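Side-chain contacts in chitin-binding type-4 domain-containing protein (Photorhabdus laumondii subsp. laumondii, PDB 6T5Z), which is a copper-dependent lytic polysaccharide monooxygenase of family AA10, which probably cleaves chitin by oxidation: residues A[46-49]-A[50-53]; A[62-66]-A[67-71]; A[108-112]-A[113-117]. All coordinates share one frame; numbering follows the deposited sequence. Where two conformers were deposited one is given.

Contact 1 of 3, residues A[46-49]-A[50-53]; sequences PEDG and HIAS
The carbonyl oxygen of Glu47 accepts the bond that closes this tight turn: His50 N donates to Glu47 O at 3.0 Å, with 148° at the hydrogen. Glu47 to His50 form a type II beta turn in the loop between strands 36-38 and 73-76, in which Gly49 supplies the positive phi that suits a residue without a side chain. Beyond the turn bond, the side chains of Glu47 and His50 run alongside each other in the same direction. Glu47 CG is wedged between its backbone N and carbonyl carbon (chi1 68°), and from there the extended chain passes the imidazole, with CG 3.5 Å from His50 CD2. The carboxylate then brings OE2 to 3.2 Å from His50 CD2, its plane turned 28° from that of the ring. Gly49 O covers one ring face, 3.4 Å from His50 CG. On the backbone side, Pro46 CB packs on His50 O at 3.5 Å, and Ile51 CG1 lies 3.7 Å from Glu47 O; the proline also touches Tyr164 of strand 161-172. Asp48 OD1 forms a salt bridge with Arg112, whose guanidinium also bonds Pro46 O. With Glu47 OE2 beside CD2, Asp63 weakly hydrogen-bonded to ND1, and a carbonyl oxygen over one face, His50 sits in surroundings that would tend to favour its protonated form.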
ATOM      1  N   PRO A  46       5.914  -9.703   4.651  1.00 14.83           N
ATOM      2  CA  PRO A  46       4.654 -10.328   5.080  1.00 15.23           C
ATOM      3  C   PRO A  46       4.289 -11.529   4.219  1.00 15.31           C
ATOM      4  O   PRO A  46       4.420 -11.504   2.994  1.00 18.37           O
ATOM      5  CB  PRO A  46       3.632  -9.194   4.921  1.00 17.13           C
ATOM      6  CG  PRO A  46       4.428  -7.947   5.059  1.00 15.38           C
ATOM      7  CD  PRO A  46       5.758  -8.261   4.400  1.00 13.42           C
ATOM      8  N   GLU A  47       3.815 -12.584   4.873  1.00 16.37           N
ATOM      9  CA  GLU A  47       3.504 -13.802   4.140  1.00 18.27           C
ATOM     10  C   GLU A  47       2.258 -13.632   3.267  1.00 15.72           C
ATOM     11  O   GLU A  47       1.419 -12.749   3.480  1.00 17.22           O
ATOM     12  CB  GLU A  47       3.319 -14.977   5.098  1.00 21.96           C
ATOM     13  CG  GLU A  47       2.105 -14.886   5.984  1.00 26.13           C
ATOM     14  CD  GLU A  47       1.931 -16.129   6.842  1.00 34.29           C
ATOM     15  OE1 GLU A  47       2.629 -17.137   6.585  1.00 39.76           O
ATOM     16  OE2 GLU A  47       1.104 -16.097   7.774  1.00 37.25           O
ATOM     17  N   ASP A  48       2.175 -14.490   2.246  1.00 17.01           N
ATOM     18  CA  ASP A  48       1.017 -14.552   1.364  1.00 14.80           C
ATOM     19  C   ASP A  48      -0.264 -14.614   2.190  1.00 15.40           C
ATOM     20  O   ASP A  48      -0.310 -15.267   3.232  1.00 15.12           O
ATOM     21  CB  ASP A  48       1.107 -15.786   0.455  1.00 15.82           C
ATOM     22  CG  ASP A  48       2.097 -15.608  -0.700  1.00 14.55           C
ATOM     23  OD1 ASP A  48       2.550 -14.467  -0.945  1.00 15.37           O
ATOM     24  OD2 ASP A  48       2.389 -16.619  -1.380  1.00 16.33           O
ATOM     25  N   GLY A  49      -1.303 -13.927   1.717  1.00 14.01           N
ATOM     26  CA  GLY A  49      -2.570 -13.881   2.429  1.00 14.37           C
ATOM     27  C   GLY A  49      -2.619 -12.907   3.586  1.00 14.26           C
ATOM     28  O   GLY A  49      -3.713 -12.668   4.131  1.00 13.52           O
ATOM     29  N   HIS A  50      -1.481 -12.336   3.975  1.00 12.67           N
ATOM     30  CA  HIS A  50      -1.372 -11.393   5.081  1.00 15.61           C
ATOM     31  C   HIS A  50      -0.525 -10.197   4.674  1.00 14.37           C
ATOM     32  O   HIS A  50       0.157  -9.585   5.503  1.00 13.79           O
ATOM     33  CB  HIS A  50      -0.796 -12.074   6.319  1.00 15.96           C
ATOM     34  CG  HIS A  50      -1.547 -13.300   6.734  1.00 17.43           C
ATOM     35  ND1 HIS A  50      -2.623 -13.256   7.594  1.00 20.27           N
ATOM     36  CD2 HIS A  50      -1.389 -14.602   6.395  1.00 19.57           C
ATOM     37  CE1 HIS A  50      -3.090 -14.480   7.773  1.00 21.34           C
ATOM     38  NE2 HIS A  50      -2.357 -15.314   7.060  1.00 19.18           N
ATOM     39  N   ILE A  51      -0.566  -9.855   3.388  1.00 13.70           N
ATOM     40  CA  ILE A  51       0.197  -8.715   2.895  1.00 15.30           C
ATOM     41  C   ILE A  51      -0.435  -7.407   3.362  1.00 13.31           C
ATOM     42  O   ILE A  51       0.251  -6.519   3.882  1.00 13.92           O
ATOM     43  CB  ILE A  51       0.313  -8.792   1.365  1.00 15.50           C
ATOM     44  CG1 ILE A  51       1.194  -9.986   0.975  1.00 15.67           C
ATOM     45  CG2 ILE A  51       0.886  -7.511   0.807  1.00 15.64           C
ATOM     46  CD1 ILE A  51       1.188 -10.273  -0.491  1.00 13.04           C
ATOM     47  N   ALA A  52      -1.762  -7.288   3.229  1.00 11.77           N
ATOM     48  CA  ALA A  52      -2.442  -6.051   3.604  1.00 10.32           C
ATOM     49  C   ALA A  52      -2.356  -5.765   5.100  1.00 10.27           C
ATOM     50  O   ALA A  52      -2.308  -4.595   5.490  1.00 10.33           O
ATOM     51  CB  ALA A  52      -3.900  -6.101   3.161  1.00 12.03           C
ATOM     52  N   SER A  53      -2.343  -6.798   5.940  1.00 11.35           N
ATOM     53  CA  SER A  53      -2.196  -6.622   7.377  1.00 14.02           C
ATOM     54  C   SER A  53      -0.749  -6.492   7.826  1.00 12.92           C
ATOM     55  O   SER A  53      -0.508  -6.378   9.034  1.00 12.19           O
ATOM     56  CB  SER A  53      -2.838  -7.792   8.136  1.00 14.15           C
ATOM     57  OG  SER A  53      -2.274  -9.027   7.726  1.00 12.13           O
TER

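Contact 2 of 3, residues A[62-66]-A[67-71]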
ATOM      1  N   LEU A  62      -7.907  -6.411   7.218  1.00 10.30           N
ATOM      2  CA  LEU A  62      -7.490  -5.918   5.913  1.00 12.21           C
ATOM      3  C   LEU A  62      -7.211  -7.038   4.919  1.00 12.93           C
ATOM      4  O   LEU A  62      -7.115  -6.767   3.720  1.00 14.74           O
ATOM      5  CB  LEU A  62      -6.235  -5.049   6.042  1.00 12.12           C
ATOM      6  CG  LEU A  62      -6.384  -3.790   6.894  1.00 13.68           C
ATOM      7  CD1 LEU A  62      -5.082  -2.996   6.902  1.00 13.30           C
ATOM      8  CD2 LEU A  62      -7.537  -2.936   6.384  1.00 18.20           C
ATOM      9  N   ASP A  63      -7.077  -8.275   5.380  1.00 12.56           N
ATOM     10  CA  ASP A  63      -6.721  -9.364   4.478  1.00 12.94           C
ATOM     11  C   ASP A  63      -7.917  -9.922   3.729  1.00 11.82           C
ATOM     12  O   ASP A  63      -7.740 -10.748   2.826  1.00 13.78           O
ATOM     13  CB  ASP A  63      -6.007 -10.468   5.265  1.00 14.23           C
ATOM     14  CG  ASP A  63      -4.651 -10.028   5.756  1.00 14.39           C
ATOM     15  OD1 ASP A  63      -3.975  -9.265   5.022  1.00 15.05           O
ATOM     16  OD2 ASP A  63      -4.261 -10.421   6.875  1.00 17.52           O
ATOM     17  N   ALA A  64      -9.130  -9.499   4.077  1.00 12.09           N
ATOM     18  CA  ALA A  64     -10.288  -9.888   3.292  1.00 13.49           C
ATOM     19  C   ALA A  64     -10.097  -9.399   1.865  1.00 12.24           C
ATOM     20  O   ALA A  64      -9.551  -8.317   1.642  1.00 13.26           O
ATOM     21  CB  ALA A  64     -11.557  -9.286   3.897  1.00 14.42           C
ATOM     22  N   GLN A  65     -10.531 -10.202   0.890  1.00 12.68           N
ATOM     23  CA  GLN A  65     -10.386  -9.817  -0.514  1.00 13.58           C
ATOM     24  C   GLN A  65     -11.600 -10.320  -1.291  1.00 12.76           C
ATOM     25  O   GLN A  65     -11.724 -11.517  -1.578  1.00 13.61           O
ATOM     26  CB  GLN A  65      -9.084 -10.340  -1.112  1.00 13.27           C
ATOM     27  CG  GLN A  65      -8.779  -9.745  -2.480  1.00 14.34           C
ATOM     28  CD  GLN A  65      -8.823  -8.230  -2.477  1.00 15.09           C
ATOM     29  OE1 GLN A  65      -8.087  -7.575  -1.732  1.00 15.74           O
ATOM     30  NE2 GLN A  65      -9.690  -7.663  -3.307  1.00 14.11           N
ATOM     31  N   THR A  66     -12.506  -9.397  -1.600  1.00 12.84           N
ATOM     32  CA  THR A  66     -13.611  -9.623  -2.523  1.00 13.92           C
ATOM     33  C   THR A  66     -13.766  -8.359  -3.353  1.00 13.97           C
ATOM     34  O   THR A  66     -13.276  -7.291  -2.981  1.00 14.46           O
ATOM     35  CB  THR A  66     -14.949  -9.928  -1.818  1.00 14.49           C
ATOM     36  OG1 THR A  66     -15.408  -8.741  -1.157  1.00 17.36           O
ATOM     37  CG2 THR A  66     -14.805 -11.051  -0.795  1.00 14.53           C
ATOM     38  N   GLU A  67     -14.455  -8.488  -4.487  1.00 15.08           N
ATOM     39  CA  GLU A  67     -14.762  -7.311  -5.296  1.00 15.44           C
ATOM     40  C   GLU A  67     -15.562  -6.273  -4.516  1.00 16.24           C
ATOM     41  O   GLU A  67     -15.426  -5.071  -4.768  1.00 18.56           O
ATOM     42  CB  GLU A  67     -15.535  -7.714  -6.549  1.00 19.58           C
ATOM     43  CG  GLU A  67     -14.684  -8.434  -7.578  1.00 25.19           C
ATOM     44  CD  GLU A  67     -15.500  -8.942  -8.754  1.00 28.24           C
ATOM     45  OE1 GLU A  67     -15.952 -10.108  -8.711  1.00 28.96           O
ATOM     46  OE2 GLU A  67     -15.706  -8.164  -9.715  1.00 32.51           O
ATOM     47  N   ASP A  68     -16.387  -6.716  -3.567  1.00 16.28           N
ATOM     48  CA  ASP A  68     -17.326  -5.843  -2.874  1.00 18.13           C
ATOM     49  C   ASP A  68     -16.757  -5.201  -1.616  1.00 16.35           C
ATOM     50  O   ASP A  68     -17.355  -4.244  -1.111  1.00 16.53           O
ATOM     51  CB  ASP A  68     -18.607  -6.626  -2.498  1.00 22.10           C
ATOM     52  CG  ASP A  68     -18.310  -8.040  -1.969  1.00 25.66           C
ATOM     53  OD1 ASP A  68     -18.332  -8.999  -2.777  1.00 28.03           O
ATOM     54  OD2 ASP A  68     -18.058  -8.198  -0.753  1.00 24.92           O
ATOM     55  N   ARG A  69     -15.611  -5.676  -1.117  1.00 14.73           N
ATOM     56  CA  ARG A  69     -15.234  -5.380   0.266  1.00 13.90           C
ATOM     57  C   ARG A  69     -14.781  -3.939   0.454  1.00 13.64           C
ATOM     58  O   ARG A  69     -15.125  -3.298   1.456  1.00 13.42           O
ATOM     59  CB  ARG A  69     -14.137  -6.340   0.721  1.00 12.07           C
ATOM     60  CG  ARG A  69     -13.627  -6.051   2.129  1.00 12.05           C
ATOM     61  CD  ARG A  69     -14.649  -6.493   3.165  1.00 11.99           C
ATOM     62  NE  ARG A  69     -14.251  -6.155   4.528  1.00 12.95           N
ATOM     63  CZ  ARG A  69     -14.444  -4.968   5.096  1.00 14.06           C
ATOM     64  NH1 ARG A  69     -15.007  -3.976   4.412  1.00 14.81           N
ATOM     65  NH2 ARG A  69     -14.076  -4.768   6.356  1.00 11.96           N
ATOM     66  N   TRP A  70     -13.942  -3.434  -0.450  1.00 12.97           N
ATOM     67  CA  TRP A  70     -13.168  -2.237  -0.181  1.00 12.31           C
ATOM     68  C   TRP A  70     -13.614  -1.070  -1.046  1.00 13.24           C
ATOM     69  O   TRP A  70     -13.956  -1.241  -2.219  1.00 16.11           O
ATOM     70  CB  TRP A  70     -11.676  -2.502  -0.406  1.00 11.69           C
ATOM     71  CG  TRP A  70     -11.156  -3.628   0.452  1.00 12.96           C
ATOM     72  CD1 TRP A  70     -10.660  -4.828   0.021  1.00 14.08           C
ATOM     73  CD2 TRP A  70     -11.121  -3.671   1.884  1.00 12.28           C
ATOM     74  NE1 TRP A  70     -10.300  -5.604   1.094  1.00 13.03           N
ATOM     75  CE2 TRP A  70     -10.564  -4.915   2.250  1.00 11.20           C
ATOM     76  CE3 TRP A  70     -11.485  -2.768   2.895  1.00 10.88           C
ATOM     77  CZ2 TRP A  70     -10.371  -5.282   3.586  1.00 10.65           C
ATOM     78  CZ3 TRP A  70     -11.288  -3.135   4.221  1.00 11.29           C
ATOM     79  CH2 TRP A  70     -10.752  -4.386   4.550  1.00 11.99           C
ATOM     80  N   LYS A  71     -13.595   0.120  -0.450  1.00 13.65           N
ATOM     81  CA  LYS A  71     -13.844   1.338  -1.201  1.00 16.38           C
ATOM     82  C   LYS A  71     -12.658   1.601  -2.120  1.00 14.70           C
ATOM     83  O   LYS A  71     -11.506   1.535  -1.688  1.00 14.10           O
ATOM     84  CB  LYS A  71     -14.046   2.501  -0.238  1.00 17.09           C
ATOM     85  CG  LYS A  71     -14.022   3.867  -0.891  1.00 22.55           C
ATOM     86  CD  LYS A  71     -15.313   4.151  -1.626  1.00 26.76           C
ATOM     87  CE  LYS A  71     -15.323   5.590  -2.156  1.00 30.67           C
ATOM     88  NZ  LYS A  71     -14.188   5.860  -3.093  1.00 30.18           N
TER
HETATM   89  O   HOH W   1     -12.827  -4.552  -2.942  1.00 12.49           O
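Thr66 OG1 donates to Asp68 OD2 at 2.7 Å, coming from above the carboxylate plane, and Trp70 NE1 donates to Ala64 O at 2.9 Å with 156° at the hydrogen. The carbonyl oxygen lies in the indole plane, although the N-H itself arrives well out of the carbonyl plane. Thr66 OG1 stands between its own backbone N and carbonyl carbon (chi1 69°), which turns it over the following residues; there it also takes a weak bond from Asp68 N at 3.3 Å. A second weak bond, Arg69 N to Thr66 O, makes this a loosely formed ST motif at the start of three helical residues that never become a regular helix. The turn belongs to the long loop joining strands 36-38 and 73-76 of the beta-sandwich core found in AA10 enzymes. A water accepts from Trp70 N and donates to Thr66 O, tying the two backbones on a further path. Around the indole, packing takes over. Arg69 CG sits 3.3 Å above one ring face, its chain bending back so that the guanidinium face lies against CZ3, at one corner of the indole, while the guanidinium also bonds Met23 O. Leu62 crosses the indole at about a right angle, its CD2 meeting Trp70 CH2 at 4.0 Å. Ala64 CB touches Trp70 CZ2 at 4.2 Å, and Arg10 contributes a cation-pi contact to the same indole.

Contact 3 of 3, residues A[108-112]-A[113-117]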
ATOM      1  N   LYS A 108      -9.853 -13.516  -4.339  1.00 13.76           N
ATOM      2  CA  LYS A 108      -8.902 -14.418  -3.711  1.00 14.86           C
ATOM      3  C   LYS A 108      -7.879 -13.601  -2.940  1.00 14.02           C
ATOM      4  O   LYS A 108      -7.653 -12.427  -3.249  1.00 14.18           O
ATOM      5  CB  LYS A 108      -8.195 -15.296  -4.755  1.00 16.32           C
ATOM      6  CG  LYS A 108      -9.083 -16.371  -5.353  1.00 21.94           C
ATOM      7  CD  LYS A 108      -9.688 -17.218  -4.246  1.00 27.96           C
ATOM      8  CE  LYS A 108     -10.420 -18.433  -4.802  1.00 34.11           C
ATOM      9  NZ  LYS A 108     -11.735 -18.628  -4.134  1.00 35.98           N
ATOM     10  N   PRO A 109      -7.232 -14.196  -1.941  1.00 16.03           N
ATOM     11  CA  PRO A 109      -6.300 -13.429  -1.109  1.00 16.04           C
ATOM     12  C   PRO A 109      -5.156 -12.819  -1.908  1.00 14.90           C
ATOM     13  O   PRO A 109      -4.727 -13.343  -2.942  1.00 12.20           O
ATOM     14  CB  PRO A 109      -5.779 -14.468  -0.110  1.00 13.55           C
ATOM     15  CG  PRO A 109      -6.877 -15.500  -0.048  1.00 13.70           C
ATOM     16  CD  PRO A 109      -7.416 -15.573  -1.445  1.00 15.11           C
ATOM     17  N   LEU A 110      -4.661 -11.692  -1.402  1.00 12.97           N
ATOM     18  CA  LEU A 110      -3.467 -11.076  -1.959  1.00 13.47           C
ATOM     19  C   LEU A 110      -2.248 -11.924  -1.624  1.00 14.13           C
ATOM     20  O   LEU A 110      -2.016 -12.269  -0.465  1.00 14.02           O
ATOM     21  CB  LEU A 110      -3.284  -9.668  -1.412  1.00 13.28           C
ATOM     22  CG  LEU A 110      -4.354  -8.634  -1.762  1.00 12.38           C
ATOM     23  CD1 LEU A 110      -4.096  -7.331  -0.992  1.00 10.76           C
ATOM     24  CD2 LEU A 110      -4.351  -8.381  -3.267  1.00 10.90           C
ATOM     25  N   THR A 111      -1.472 -12.251  -2.648  1.00 11.86           N
ATOM     26  CA  THR A 111      -0.301 -13.104  -2.535  1.00 12.23           C
ATOM     27  C   THR A 111       0.754 -12.565  -3.488  1.00 13.86           C
ATOM     28  O   THR A 111       0.494 -11.657  -4.279  1.00 14.50           O
ATOM     29  CB  THR A 111      -0.592 -14.555  -2.926  1.00 14.08           C
ATOM     30  OG1 THR A 111      -0.957 -14.576  -4.308  1.00 14.59           O
ATOM     31  CG2 THR A 111      -1.730 -15.151  -2.108  1.00 15.53           C
ATOM     32  N   ARG A 112       1.943 -13.167  -3.449  1.00 13.33           N
ATOM     33  CA  ARG A 112       2.974 -12.764  -4.397  1.00 13.77           C
ATOM     34  C   ARG A 112       2.569 -13.111  -5.819  1.00 14.94           C
ATOM     35  O   ARG A 112       2.862 -12.354  -6.751  1.00 17.25           O
ATOM     36  CB  ARG A 112       4.309 -13.411  -4.021  1.00 17.81           C
ATOM     37  CG  ARG A 112       4.877 -12.783  -2.769  1.00 13.64           C
ATOM     38  CD  ARG A 112       5.773 -13.718  -1.967  1.00 17.29           C
ATOM     39  NE  ARG A 112       6.396 -12.969  -0.877  1.00 18.52           N
ATOM     40  CZ  ARG A 112       5.769 -12.607   0.241  1.00 18.68           C
ATOM     41  NH1 ARG A 112       4.496 -12.933   0.423  1.00 14.40           N
ATOM     42  NH2 ARG A 112       6.414 -11.907   1.174  1.00 19.41           N
ATOM     43  N   GLU A 113       1.850 -14.220  -6.000  1.00 15.44           N
ATOM     44  CA  GLU A 113       1.378 -14.586  -7.327  1.00 18.40           C
ATOM     45  C   GLU A 113       0.358 -13.578  -7.848  1.00 16.37           C
ATOM     46  O   GLU A 113       0.248 -13.387  -9.065  1.00 16.27           O
ATOM     47  CB  GLU A 113       0.796 -16.001  -7.287  1.00 19.65           C
ATOM     48  CG  GLU A 113       0.507 -16.613  -8.638  1.00 31.31           C
ATOM     49  CD  GLU A 113      -0.887 -16.307  -9.143  1.00 40.89           C
ATOM     50  OE1 GLU A 113      -1.765 -15.944  -8.323  1.00 42.17           O
ATOM     51  OE2 GLU A 113      -1.107 -16.432 -10.367  1.00 46.10           O
ATOM     52  N   GLN A 114      -0.372 -12.901  -6.948  1.00 13.15           N
ATOM     53  CA  GLN A 114      -1.356 -11.911  -7.372  1.00 12.76           C
ATOM     54  C   GLN A 114      -0.724 -10.590  -7.790  1.00 15.46           C
ATOM     55  O   GLN A 114      -1.380  -9.802  -8.486  1.00 15.67           O
ATOM     56  CB  GLN A 114      -2.364 -11.668  -6.246  1.00 13.80           C
ATOM     57  CG  GLN A 114      -3.277 -12.871  -5.972  1.00 12.63           C
ATOM     58  CD  GLN A 114      -4.654 -12.714  -6.596  1.00 12.93           C
ATOM     59  OE1 GLN A 114      -4.804 -12.722  -7.822  1.00 15.00           O
ATOM     60  NE2 GLN A 114      -5.678 -12.581  -5.746  1.00 12.66           N
ATOM     61  N   PHE A 115       0.521 -10.336  -7.384  1.00 15.56           N
ATOM     62  CA  PHE A 115       1.224  -9.085  -7.643  1.00 15.39           C
ATOM     63  C   PHE A 115       2.281  -9.281  -8.717  1.00 15.00           C
ATOM     64  O   PHE A 115       2.853 -10.362  -8.852  1.00 17.94           O
ATOM     65  CB  PHE A 115       1.912  -8.575  -6.366  1.00 14.67           C
ATOM     66  CG  PHE A 115       1.016  -7.793  -5.455  1.00 13.34           C
ATOM     67  CD1 PHE A 115       0.690  -6.486  -5.755  1.00 12.14           C
ATOM     68  CD2 PHE A 115       0.529  -8.355  -4.280  1.00 13.67           C
ATOM     69  CE1 PHE A 115      -0.139  -5.745  -4.909  1.00 14.45           C
ATOM     70  CE2 PHE A 115      -0.289  -7.621  -3.430  1.00 14.56           C
ATOM     71  CZ  PHE A 115      -0.616  -6.311  -3.747  1.00 14.52           C
ATOM     72  N   ASN A 116       2.530  -8.229  -9.493  0.60 13.83           N
ATOM     73  CA  ASN A 116       3.743  -8.204 -10.297  0.60 15.33           C
ATOM     74  C   ASN A 116       4.950  -8.385  -9.381  0.60 16.54           C
ATOM     75  O   ASN A 116       4.943  -7.956  -8.223  0.60 17.06           O
ATOM     76  CB  ASN A 116       3.843  -6.895 -11.084  0.60 17.26           C
ATOM     77  CG  ASN A 116       2.861  -6.836 -12.247  0.60 19.91           C
ATOM     78  OD1 ASN A 116       2.584  -7.847 -12.894  0.60 21.24           O
ATOM     79  ND2 ASN A 116       2.328  -5.648 -12.514  0.60 21.12           N
ATOM     80  N   SER A 117       5.981  -9.066  -9.892  1.00 17.64           N
ATOM     81  CA  SER A 117       7.106  -9.428  -9.038  1.00 16.97           C
ATOM     82  C   SER A 117       8.032  -8.253  -8.755  1.00 17.80           C
ATOM     83  O   SER A 117       8.738  -8.267  -7.747  1.00 16.90           O
ATOM     84  CB  SER A 117       7.898 -10.578  -9.655  1.00 21.28           C
ATOM     85  OG  SER A 117       8.589 -10.143 -10.813  1.00 23.85           O
TER
HETATM   86  O   HOH W   2      -2.504 -16.528  -5.342  1.00 18.43           O
HETATM   87  O   HOH W   3       4.959 -10.531  -6.246  1.00 18.83           O
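Two flat groups, the Phe115 ring and the Gln114 amide, reach back from the second half of this turn to the first, in the loop from strand 92-99 to strand 121-126. The phenyl ring meets Thr111 O at its edge, near the ring plane, with CD2 3.3 Å from the oxygen. Leu110 crosses the ring obliquely, its CD2 4.1 Å from Phe115 CE2, and Phe98 of strand 92-99 adds a further apolar contact. The amide of Gln114 is turned so that NE2 donates to Pro109 O at 3.1 Å, with 155° at the hydrogen. This carbonyl oxygen lies close to the amide plane, but the donor comes from above the plane of the carbonyl. Gln114 CG is held beside its backbone N (chi1 -68°) and the chain bends sharply beyond it, which swings the amide back toward residues 108 and 109; OE1, on the other branch, receives a hydrogen bond from Asp105 N. Along the backbone runs an ST motif over the type I beta turn from Arg112 to Phe115. Thr111 OG1 accepts from Gln114 N at 3.2 Å, while Thr111 O takes weaker bonds from Gln114 N and Phe115 N. Phe115 N also donates to Arg112 O, at 3.2 Å, which closes the turn. A water lies 2.7 Å from Thr111 OG1 and donates to Glu113 OE1. The guanidinium of Arg112 is taken up by Pro42 O, Ala44 O, Pro46 O and Asp48. The hydroxyl and carbonyl of Thr111 thus answer the N-H groups of Gln114 and Phe115 at the type I turn, and the Gln114 amide, gripped through both its nitrogen and its oxygen, has little liberty to flip.

All three contacts are local and partly buried, and each is a turn closed by side-chain and backbone bonds. Contacts 1 and 2 lie in the same loop between strands 36-38 and 73-76, whereas contact 3 belongs to the loop leading from strand 92-99 to 121-126. Contacts 2 and 3 both set an aromatic ring inward beside a threonine ST motif, weakly bonded in contact 2 but with a sound hydroxyl bond in contact 3; contact 1 uses a glycine turn and keeps its imidazole partly exposed among carboxylates. Arg112 joins contacts 1 and 3 through a salt bridge to Asp48 and a hydrogen bond to the carbonyl of Pro46, Asp63 joins contacts 1 and 2 through Ser53, and contacts 2 and 3 pack around Gln65.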